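Local coordinates for short chain dehydrogenase (Mycobacterium smegmatis, PDB 3UCX), which probably acts as an oxidoreductase of the short-chain dehydrogenase/reductase family, built on a Rossmann fold, though its substrate is not established, at residues E118-G123 / M162-L167; V14-V19 / L38-R43. One frame throughout, in Å; residues are numbered along the deposited sequence.

Contact 1 of 2, residues E118-G123 / M162-L167; sequences ELTVFG and MAKSAL
T120 and V121 set helix 110-130 against helix 158-179, two neighbouring helices on one side of the Rossmann-type sheet of a short-chain dehydrogenase/reductase. The segment axes are nearly parallel, 7° apart at 8.6 Å, close enough for small groups of one helix to meet the backbone of the other.

The hydroxyl and methyl of T120 divide the work. Its CG2, anti to the backbone N, reaches L167, and the two side chains cross at about a right angle, with T120 CG2 3.9 Å from L167 CD2. The leucine also lies against the threonine carbonyl, L167 CD1 being 3.6 Å from T120 O. OG1 turns instead to a water, 3.0 Å from T120 OG1, which weakly accepts from K164 NZ. The bent K164 chain, turned at chi2 and chi4, carries its amino group back to this side; by sequence it is probably the lysine of the family's Y-x-x-x-K motif.

V121 contributes one branch. With CG1 anti to the backbone N (chi1 -178°), CG2 faces the partner helix, 3.9 Å from A166 CB, and V121 CG2 comes within 3.4 Å of A163 O, a carbonyl already engaged by the amide of L167. V121 also packs on M162 of a second subunit, and the ring of F122 meets that of F110 there, so the helix pair lies at a subunit interface, as in related tetramers. T120 and V121 sit on a wider, pi-type turn of helix 110-130, spanning 118-123 and closed by the bond from G123 N to E118 O at 2.8 Å.

Contact 2 of 2, residues V14-V19 / L38-R43; sequences VVISGV and LVLAAR
The first beta-alpha-beta unit of the Rossmann fold pairs strand 13-17 with strand 37-42, and its bonds establish a parallel register: V39 N donates to V14 O at 2.8 Å, I16 N to V39 O at 2.9 Å, and A41 N to I16 O at 3.0 Å. The middle bond is almost straight, 173° at the hydrogen.

Side chains alternate between the two faces. V15 and V39 lie side by side, V15 CG2 being 3.8 Å from V39 CB, and share their face with S17 and A41; helix 72-85 packs on V39 and A41. On the other face I16 reaches L38 with its extended end, and the I16 CD1 to L38 CD1 distance of 3.5 Å is tighter than normal van der Waals contact.

Beyond the strand, A41 O gathers the turn. G18 N donates to it at 3.0 Å, bent to 142°, V19 N adds a weak bond, and a water held by S17 OG donates weakly to the same oxygen. G18 has a positive phi of 82°, which turns the chain out of the sheet and brings V19 CG2 to 4.1 Å from L40 CD2, where both residues meet L48 of helix 45-57.

A strand ending in such a glycine turn is characteristic of Rossmann dehydrogenases, whose glycine-rich loop at this place usually binds the dinucleotide cofactor.

Overall arrangement
From the N terminus, strand 13-17 runs through helix 23-33 into strand 37-42, and contact 2 closes this first loop within the sheet. The chain then builds strands 62-66 and 91-94 with their helices before entering helix 110-130. Contact 1 closes the second loop, which passes through helix 132-138 and strand 141-145 and includes A155 and K156 of the pocket holding 2-(2-methoxyethoxy)ethanol. The two loops follow in series, neither nested nor crossed. The centres of contact 1 and contact 2 are about 18 Å apart, and the nearest atoms of contact 1 and contact 2, about 6 Å apart, do not touch. Contact 2 joins two sheet strands; contact 1 joins two helices at a subunit interface.

Contact 1 of 2, residues E118-G123 / M162-L167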
ATOM      1  N   GLU A 118       3.706  -9.875  23.108  1.00 16.85           N
ATOM      2  CA  GLU A 118       3.308 -11.142  23.718  1.00 18.02           C
ATOM      3  C   GLU A 118       1.813 -11.405  23.662  1.00 18.03           C
ATOM      4  O   GLU A 118       1.393 -12.524  23.337  1.00 17.40           O
ATOM      5  CB  GLU A 118       3.814 -11.245  25.153  1.00 18.78           C
ATOM      6  CG  GLU A 118       3.928 -12.657  25.643  1.00 20.12           C
ATOM      7  CD  GLU A 118       4.964 -13.509  24.909  1.00 20.50           C
ATOM      8  OE1 GLU A 118       6.034 -13.032  24.473  1.00 20.76           O
ATOM      9  OE2 GLU A 118       4.706 -14.722  24.788  1.00 22.92           O
ATOM     10  N   LEU A 119       1.010 -10.384  23.963  1.00 17.75           N
ATOM     11  CA  LEU A 119      -0.423 -10.529  23.991  1.00 19.38           C
ATOM     12  C   LEU A 119      -1.018 -10.450  22.580  1.00 18.17           C
ATOM     13  O   LEU A 119      -1.722 -11.351  22.153  1.00 17.97           O
ATOM     14  CB  LEU A 119      -1.047  -9.461  24.887  1.00 21.45           C
ATOM     15  CG  LEU A 119      -2.556  -9.603  25.117  1.00 24.00           C
ATOM     16  CD1 LEU A 119      -2.898 -10.991  25.646  1.00 24.60           C
ATOM     17  CD2 LEU A 119      -3.043  -8.501  26.064  1.00 26.46           C
ATOM     18  N   THR A 120      -0.695  -9.379  21.866  1.00 17.06           N
ATOM     19  CA  THR A 120      -1.303  -9.054  20.574  1.00 16.20           C
ATOM     20  C   THR A 120      -0.862  -9.991  19.434  1.00 15.74           C
ATOM     21  O   THR A 120      -1.650 -10.311  18.530  1.00 15.02           O
ATOM     22  CB  THR A 120      -0.948  -7.609  20.199  1.00 16.81           C
ATOM     23  OG1 THR A 120      -1.597  -6.732  21.122  1.00 18.09           O
ATOM     24  CG2 THR A 120      -1.355  -7.247  18.749  1.00 17.37           C
ATOM     25  N   VAL A 121       0.391 -10.404  19.472  1.00 15.02           N
ATOM     26  CA  VAL A 121       0.949 -11.209  18.389  1.00 15.22           C
ATOM     27  C   VAL A 121       1.025 -12.685  18.811  1.00 14.74           C
ATOM     28  O   VAL A 121       0.363 -13.556  18.223  1.00 13.70           O
ATOM     29  CB  VAL A 121       2.331 -10.701  17.951  1.00 15.14           C
ATOM     30  CG1 VAL A 121       2.854 -11.541  16.792  1.00 15.33           C
ATOM     31  CG2 VAL A 121       2.278  -9.211  17.567  1.00 15.34           C
ATOM     32  N   PHE A 122       1.832 -12.973  19.813  1.00 15.04           N
ATOM     33  CA  PHE A 122       2.067 -14.373  20.179  1.00 15.96           C
ATOM     34  C   PHE A 122       0.858 -15.044  20.780  1.00 16.16           C
ATOM     35  O   PHE A 122       0.631 -16.231  20.540  1.00 15.65           O
ATOM     36  CB  PHE A 122       3.309 -14.534  21.045  1.00 16.98           C
ATOM     37  CG  PHE A 122       4.576 -14.096  20.361  1.00 17.50           C
ATOM     38  CD1 PHE A 122       4.849 -14.456  19.050  1.00 18.37           C
ATOM     39  CD2 PHE A 122       5.504 -13.313  21.024  1.00 18.65           C
ATOM     40  CE1 PHE A 122       6.020 -14.027  18.414  1.00 18.98           C
ATOM     41  CE2 PHE A 122       6.679 -12.896  20.406  1.00 19.01           C
ATOM     42  CZ  PHE A 122       6.946 -13.251  19.103  1.00 18.99           C
ATOM     43  N   GLY A 123       0.065 -14.285  21.539  1.00 16.04           N
ATOM     44  CA  GLY A 123      -1.208 -14.778  22.054  1.00 16.57           C
ATOM     45  C   GLY A 123      -2.170 -15.201  20.958  1.00 15.93           C
ATOM     46  O   GLY A 123      -2.743 -16.299  21.010  1.00 15.98           O
ATOM     47  N   MET A 162       3.444  -0.802  16.183  1.00 13.03           N
ATOM     48  CA  MET A 162       4.455  -1.858  16.028  1.00 13.84           C
ATOM     49  C   MET A 162       3.844  -3.242  16.235  1.00 13.38           C
ATOM     50  O   MET A 162       4.021  -4.133  15.401  1.00 13.70           O
ATOM     51  CB  MET A 162       5.628  -1.678  16.983  1.00 14.75           C
ATOM     52  CG  MET A 162       6.582  -2.894  17.042  1.00 16.11           C
ATOM     53  SD  MET A 162       7.661  -2.827  18.486  1.00 21.03           S
ATOM     54  CE  MET A 162       8.622  -1.394  18.015  1.00 18.08           C
ATOM     55  N   ALA A 163       3.123  -3.411  17.335  1.00 12.50           N
ATOM     56  CA  ALA A 163       2.517  -4.703  17.672  1.00 12.54           C
ATOM     57  C   ALA A 163       1.438  -5.073  16.663  1.00 12.00           C
ATOM     58  O   ALA A 163       1.351  -6.230  16.194  1.00 11.12           O
ATOM     59  CB  ALA A 163       1.937  -4.647  19.077  1.00 12.75           C
ATOM     60  N   LYS A 164       0.593  -4.103  16.348  1.00 11.67           N
ATOM     61  CA  LYS A 164      -0.473  -4.344  15.377  1.00 12.33           C
ATOM     62  C   LYS A 164       0.055  -4.666  13.974  1.00 12.27           C
ATOM     63  O   LYS A 164      -0.536  -5.486  13.256  1.00 12.37           O
ATOM     64  CB  LYS A 164      -1.450  -3.186  15.368  1.00 12.81           C
ATOM     65  CG  LYS A 164      -2.299  -3.140  16.655  1.00 13.83           C
ATOM     66  CD  LYS A 164      -3.386  -4.199  16.612  1.00 14.87           C
ATOM     67  CE  LYS A 164      -4.569  -3.912  17.514  1.00 16.60           C
ATOM     68  NZ  LYS A 164      -4.422  -4.584  18.822  1.00 17.05           N
ATOM     69  N   SER A 165       1.146  -4.021  13.592  1.00 12.09           N
ATOM     70  CA  SER A 165       1.793  -4.264  12.309  1.00 12.47           C
ATOM     71  C   SER A 165       2.405  -5.657  12.254  1.00 11.94           C
ATOM     72  O   SER A 165       2.296  -6.345  11.247  1.00 12.61           O
ATOM     73  CB  SER A 165       2.850  -3.214  12.042  1.00 12.72           C
ATOM     74  OG  SER A 165       2.204  -1.946  11.851  1.00 13.51           O
ATOM     75  N   ALA A 166       3.045  -6.067  13.332  1.00 11.58           N
ATOM     76  CA  ALA A 166       3.579  -7.424  13.421  1.00 11.61           C
ATOM     77  C   ALA A 166       2.410  -8.433  13.304  1.00 11.55           C
ATOM     78  O   ALA A 166       2.516  -9.448  12.595  1.00 11.93           O
ATOM     79  CB  ALA A 166       4.356  -7.626  14.734  1.00 11.44           C
ATOM     80  N   LEU A 167       1.285  -8.131  13.960  1.00 11.42           N
ATOM     81  CA  LEU A 167       0.097  -8.982  13.889  1.00 11.37           C
ATOM     82  C   LEU A 167      -0.459  -9.072  12.468  1.00 11.19           C
ATOM     83  O   LEU A 167      -0.862 -10.148  12.019  1.00 10.77           O
ATOM     84  CB  LEU A 167      -0.979  -8.500  14.861  1.00 11.74           C
ATOM     85  CG  LEU A 167      -2.391  -9.108  14.716  1.00 11.79           C
ATOM     86  CD1 LEU A 167      -2.431 -10.620  14.996  1.00 11.84           C
ATOM     87  CD2 LEU A 167      -3.379  -8.367  15.612  1.00 11.55           C
TER
HETATM   88  O   HOH W   1      -1.447  -3.829  20.379  1.00 17.90           O

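Contact 2 of 2, residues V14-V19 / L38-R43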
ATOM      1  N   VAL A  14     -18.145 -20.447  17.411  1.00 17.10           N
ATOM      2  CA  VAL A  14     -17.273 -19.291  17.314  1.00 15.82           C
ATOM      3  C   VAL A  14     -16.548 -19.114  18.639  1.00 15.76           C
ATOM      4  O   VAL A  14     -17.175 -19.001  19.702  1.00 16.45           O
ATOM      5  CB  VAL A  14     -18.091 -18.014  16.972  1.00 16.08           C
ATOM      6  CG1 VAL A  14     -17.213 -16.774  16.977  1.00 15.49           C
ATOM      7  CG2 VAL A  14     -18.796 -18.168  15.622  1.00 15.78           C
ATOM      8  N   VAL A  15     -15.223 -19.099  18.577  1.00 14.91           N
ATOM      9  CA  VAL A  15     -14.379 -18.789  19.707  1.00 15.17           C
ATOM     10  C   VAL A  15     -13.997 -17.303  19.625  1.00 15.48           C
ATOM     11  O   VAL A  15     -13.467 -16.852  18.620  1.00 14.62           O
ATOM     12  CB  VAL A  15     -13.107 -19.668  19.679  1.00 15.07           C
ATOM     13  CG1 VAL A  15     -12.099 -19.271  20.746  1.00 15.09           C
ATOM     14  CG2 VAL A  15     -13.462 -21.146  19.761  1.00 15.39           C
ATOM     15  N   ILE A  16     -14.279 -16.556  20.693  1.00 15.92           N
ATOM     16  CA  ILE A  16     -13.832 -15.181  20.801  1.00 16.01           C
ATOM     17  C   ILE A  16     -12.835 -15.071  21.945  1.00 16.59           C
ATOM     18  O   ILE A  16     -13.153 -15.374  23.106  1.00 17.41           O
ATOM     19  CB  ILE A  16     -15.000 -14.184  21.019  1.00 16.41           C
ATOM     20  CG1 ILE A  16     -16.073 -14.355  19.952  1.00 16.32           C
ATOM     21  CG2 ILE A  16     -14.469 -12.736  20.981  1.00 16.22           C
ATOM     22  CD1 ILE A  16     -17.301 -13.517  20.186  1.00 16.87           C
ATOM     23  N   SER A  17     -11.606 -14.687  21.614  1.00 17.19           N
ATOM     24  CA  SER A  17     -10.601 -14.414  22.622  1.00 19.21           C
ATOM     25  C   SER A  17     -10.526 -12.893  22.838  1.00 20.14           C
ATOM     26  O   SER A  17     -10.553 -12.120  21.889  1.00 18.50           O
ATOM     27  CB  SER A  17      -9.234 -14.978  22.206  1.00 20.10           C
ATOM     28  OG  SER A  17      -8.174 -14.360  22.921  1.00 23.67           O
ATOM     29  N   GLY A  18     -10.395 -12.485  24.082  1.00 22.07           N
ATOM     30  CA  GLY A  18     -10.262 -11.066  24.392  1.00 25.29           C
ATOM     31  C   GLY A  18     -11.605 -10.388  24.438  1.00 26.85           C
ATOM     32  O   GLY A  18     -11.799  -9.330  23.845  1.00 31.86           O
ATOM     33  N   VAL A  19     -12.524 -10.996  25.160  1.00 28.37           N
ATOM     34  CA  VAL A  19     -13.867 -10.475  25.328  1.00 29.93           C
ATOM     35  C   VAL A  19     -13.858  -9.409  26.413  1.00 32.69           C
ATOM     36  O   VAL A  19     -13.652  -9.712  27.597  1.00 36.17           O
ATOM     37  CB  VAL A  19     -14.864 -11.599  25.706  1.00 30.28           C
ATOM     38  CG1 VAL A  19     -16.280 -11.059  25.859  1.00 30.27           C
ATOM     39  CG2 VAL A  19     -14.837 -12.712  24.668  1.00 27.80           C
ATOM     40  N   LEU A  38     -21.103 -20.083  21.259  1.00 20.18           N
ATOM     41  CA  LEU A  38     -19.891 -19.348  21.578  1.00 19.80           C
ATOM     42  C   LEU A  38     -18.983 -20.057  22.553  1.00 19.74           C
ATOM     43  O   LEU A  38     -19.438 -20.740  23.464  1.00 20.65           O
ATOM     44  CB  LEU A  38     -20.254 -17.988  22.196  1.00 19.85           C
ATOM     45  CG  LEU A  38     -20.630 -16.825  21.276  1.00 19.22           C
ATOM     46  CD1 LEU A  38     -19.399 -16.287  20.564  1.00 18.76           C
ATOM     47  CD2 LEU A  38     -21.717 -17.210  20.292  1.00 19.48           C
ATOM     48  N   VAL A  39     -17.692 -19.823  22.370  1.00 19.18           N
ATOM     49  CA  VAL A  39     -16.680 -19.985  23.399  1.00 19.44           C
ATOM     50  C   VAL A  39     -16.146 -18.598  23.704  1.00 19.98           C
ATOM     51  O   VAL A  39     -15.704 -17.888  22.795  1.00 19.42           O
ATOM     52  CB  VAL A  39     -15.510 -20.882  22.929  1.00 18.92           C
ATOM     53  CG1 VAL A  39     -14.444 -20.958  24.005  1.00 19.14           C
ATOM     54  CG2 VAL A  39     -16.042 -22.264  22.546  1.00 18.82           C
ATOM     55  N   LEU A  40     -16.211 -18.209  24.969  1.00 20.53           N
ATOM     56  CA  LEU A  40     -15.717 -16.913  25.410  1.00 20.80           C
ATOM     57  C   LEU A  40     -14.470 -17.090  26.271  1.00 21.23           C
ATOM     58  O   LEU A  40     -14.485 -17.793  27.300  1.00 21.65           O
ATOM     59  CB  LEU A  40     -16.821 -16.169  26.187  1.00 21.37           C
ATOM     60  CG  LEU A  40     -18.177 -16.047  25.487  1.00 21.84           C
ATOM     61  CD1 LEU A  40     -19.256 -15.491  26.421  1.00 22.68           C
ATOM     62  CD2 LEU A  40     -18.088 -15.243  24.193  1.00 21.45           C
ATOM     63  N   ALA A  41     -13.390 -16.442  25.861  1.00 21.16           N
ATOM     64  CA  ALA A  41     -12.109 -16.550  26.540  1.00 22.20           C
ATOM     65  C   ALA A  41     -11.613 -15.144  26.920  1.00 24.12           C
ATOM     66  O   ALA A  41     -11.650 -14.222  26.118  1.00 24.45           O
ATOM     67  CB  ALA A  41     -11.098 -17.280  25.665  1.00 21.97           C
ATOM     68  N   ALA A  42     -11.201 -14.998  28.174  1.00 26.19           N
ATOM     69  CA  ALA A  42     -10.602 -13.773  28.693  1.00 28.22           C
ATOM     70  C   ALA A  42      -9.887 -14.170  29.974  1.00 30.45           C
ATOM     71  O   ALA A  42     -10.127 -15.265  30.482  1.00 27.67           O
ATOM     72  CB  ALA A  42     -11.672 -12.729  28.965  1.00 28.98           C
ATOM     73  N   ARG A  43      -9.007 -13.308  30.491  1.00 34.17           N
ATOM     74  CA  ARG A  43      -8.289 -13.617  31.746  1.00 39.03           C
ATOM     75  C   ARG A  43      -9.275 -13.557  32.906  1.00 43.63           C
ATOM     76  O   ARG A  43      -9.379 -14.492  33.696  1.00 49.61           O
ATOM     77  CB  ARG A  43      -7.098 -12.667  31.979  1.00 39.10           C
TER
HETATM   78  O   HOH W   2      -8.413 -14.159  25.868  1.00 36.54           O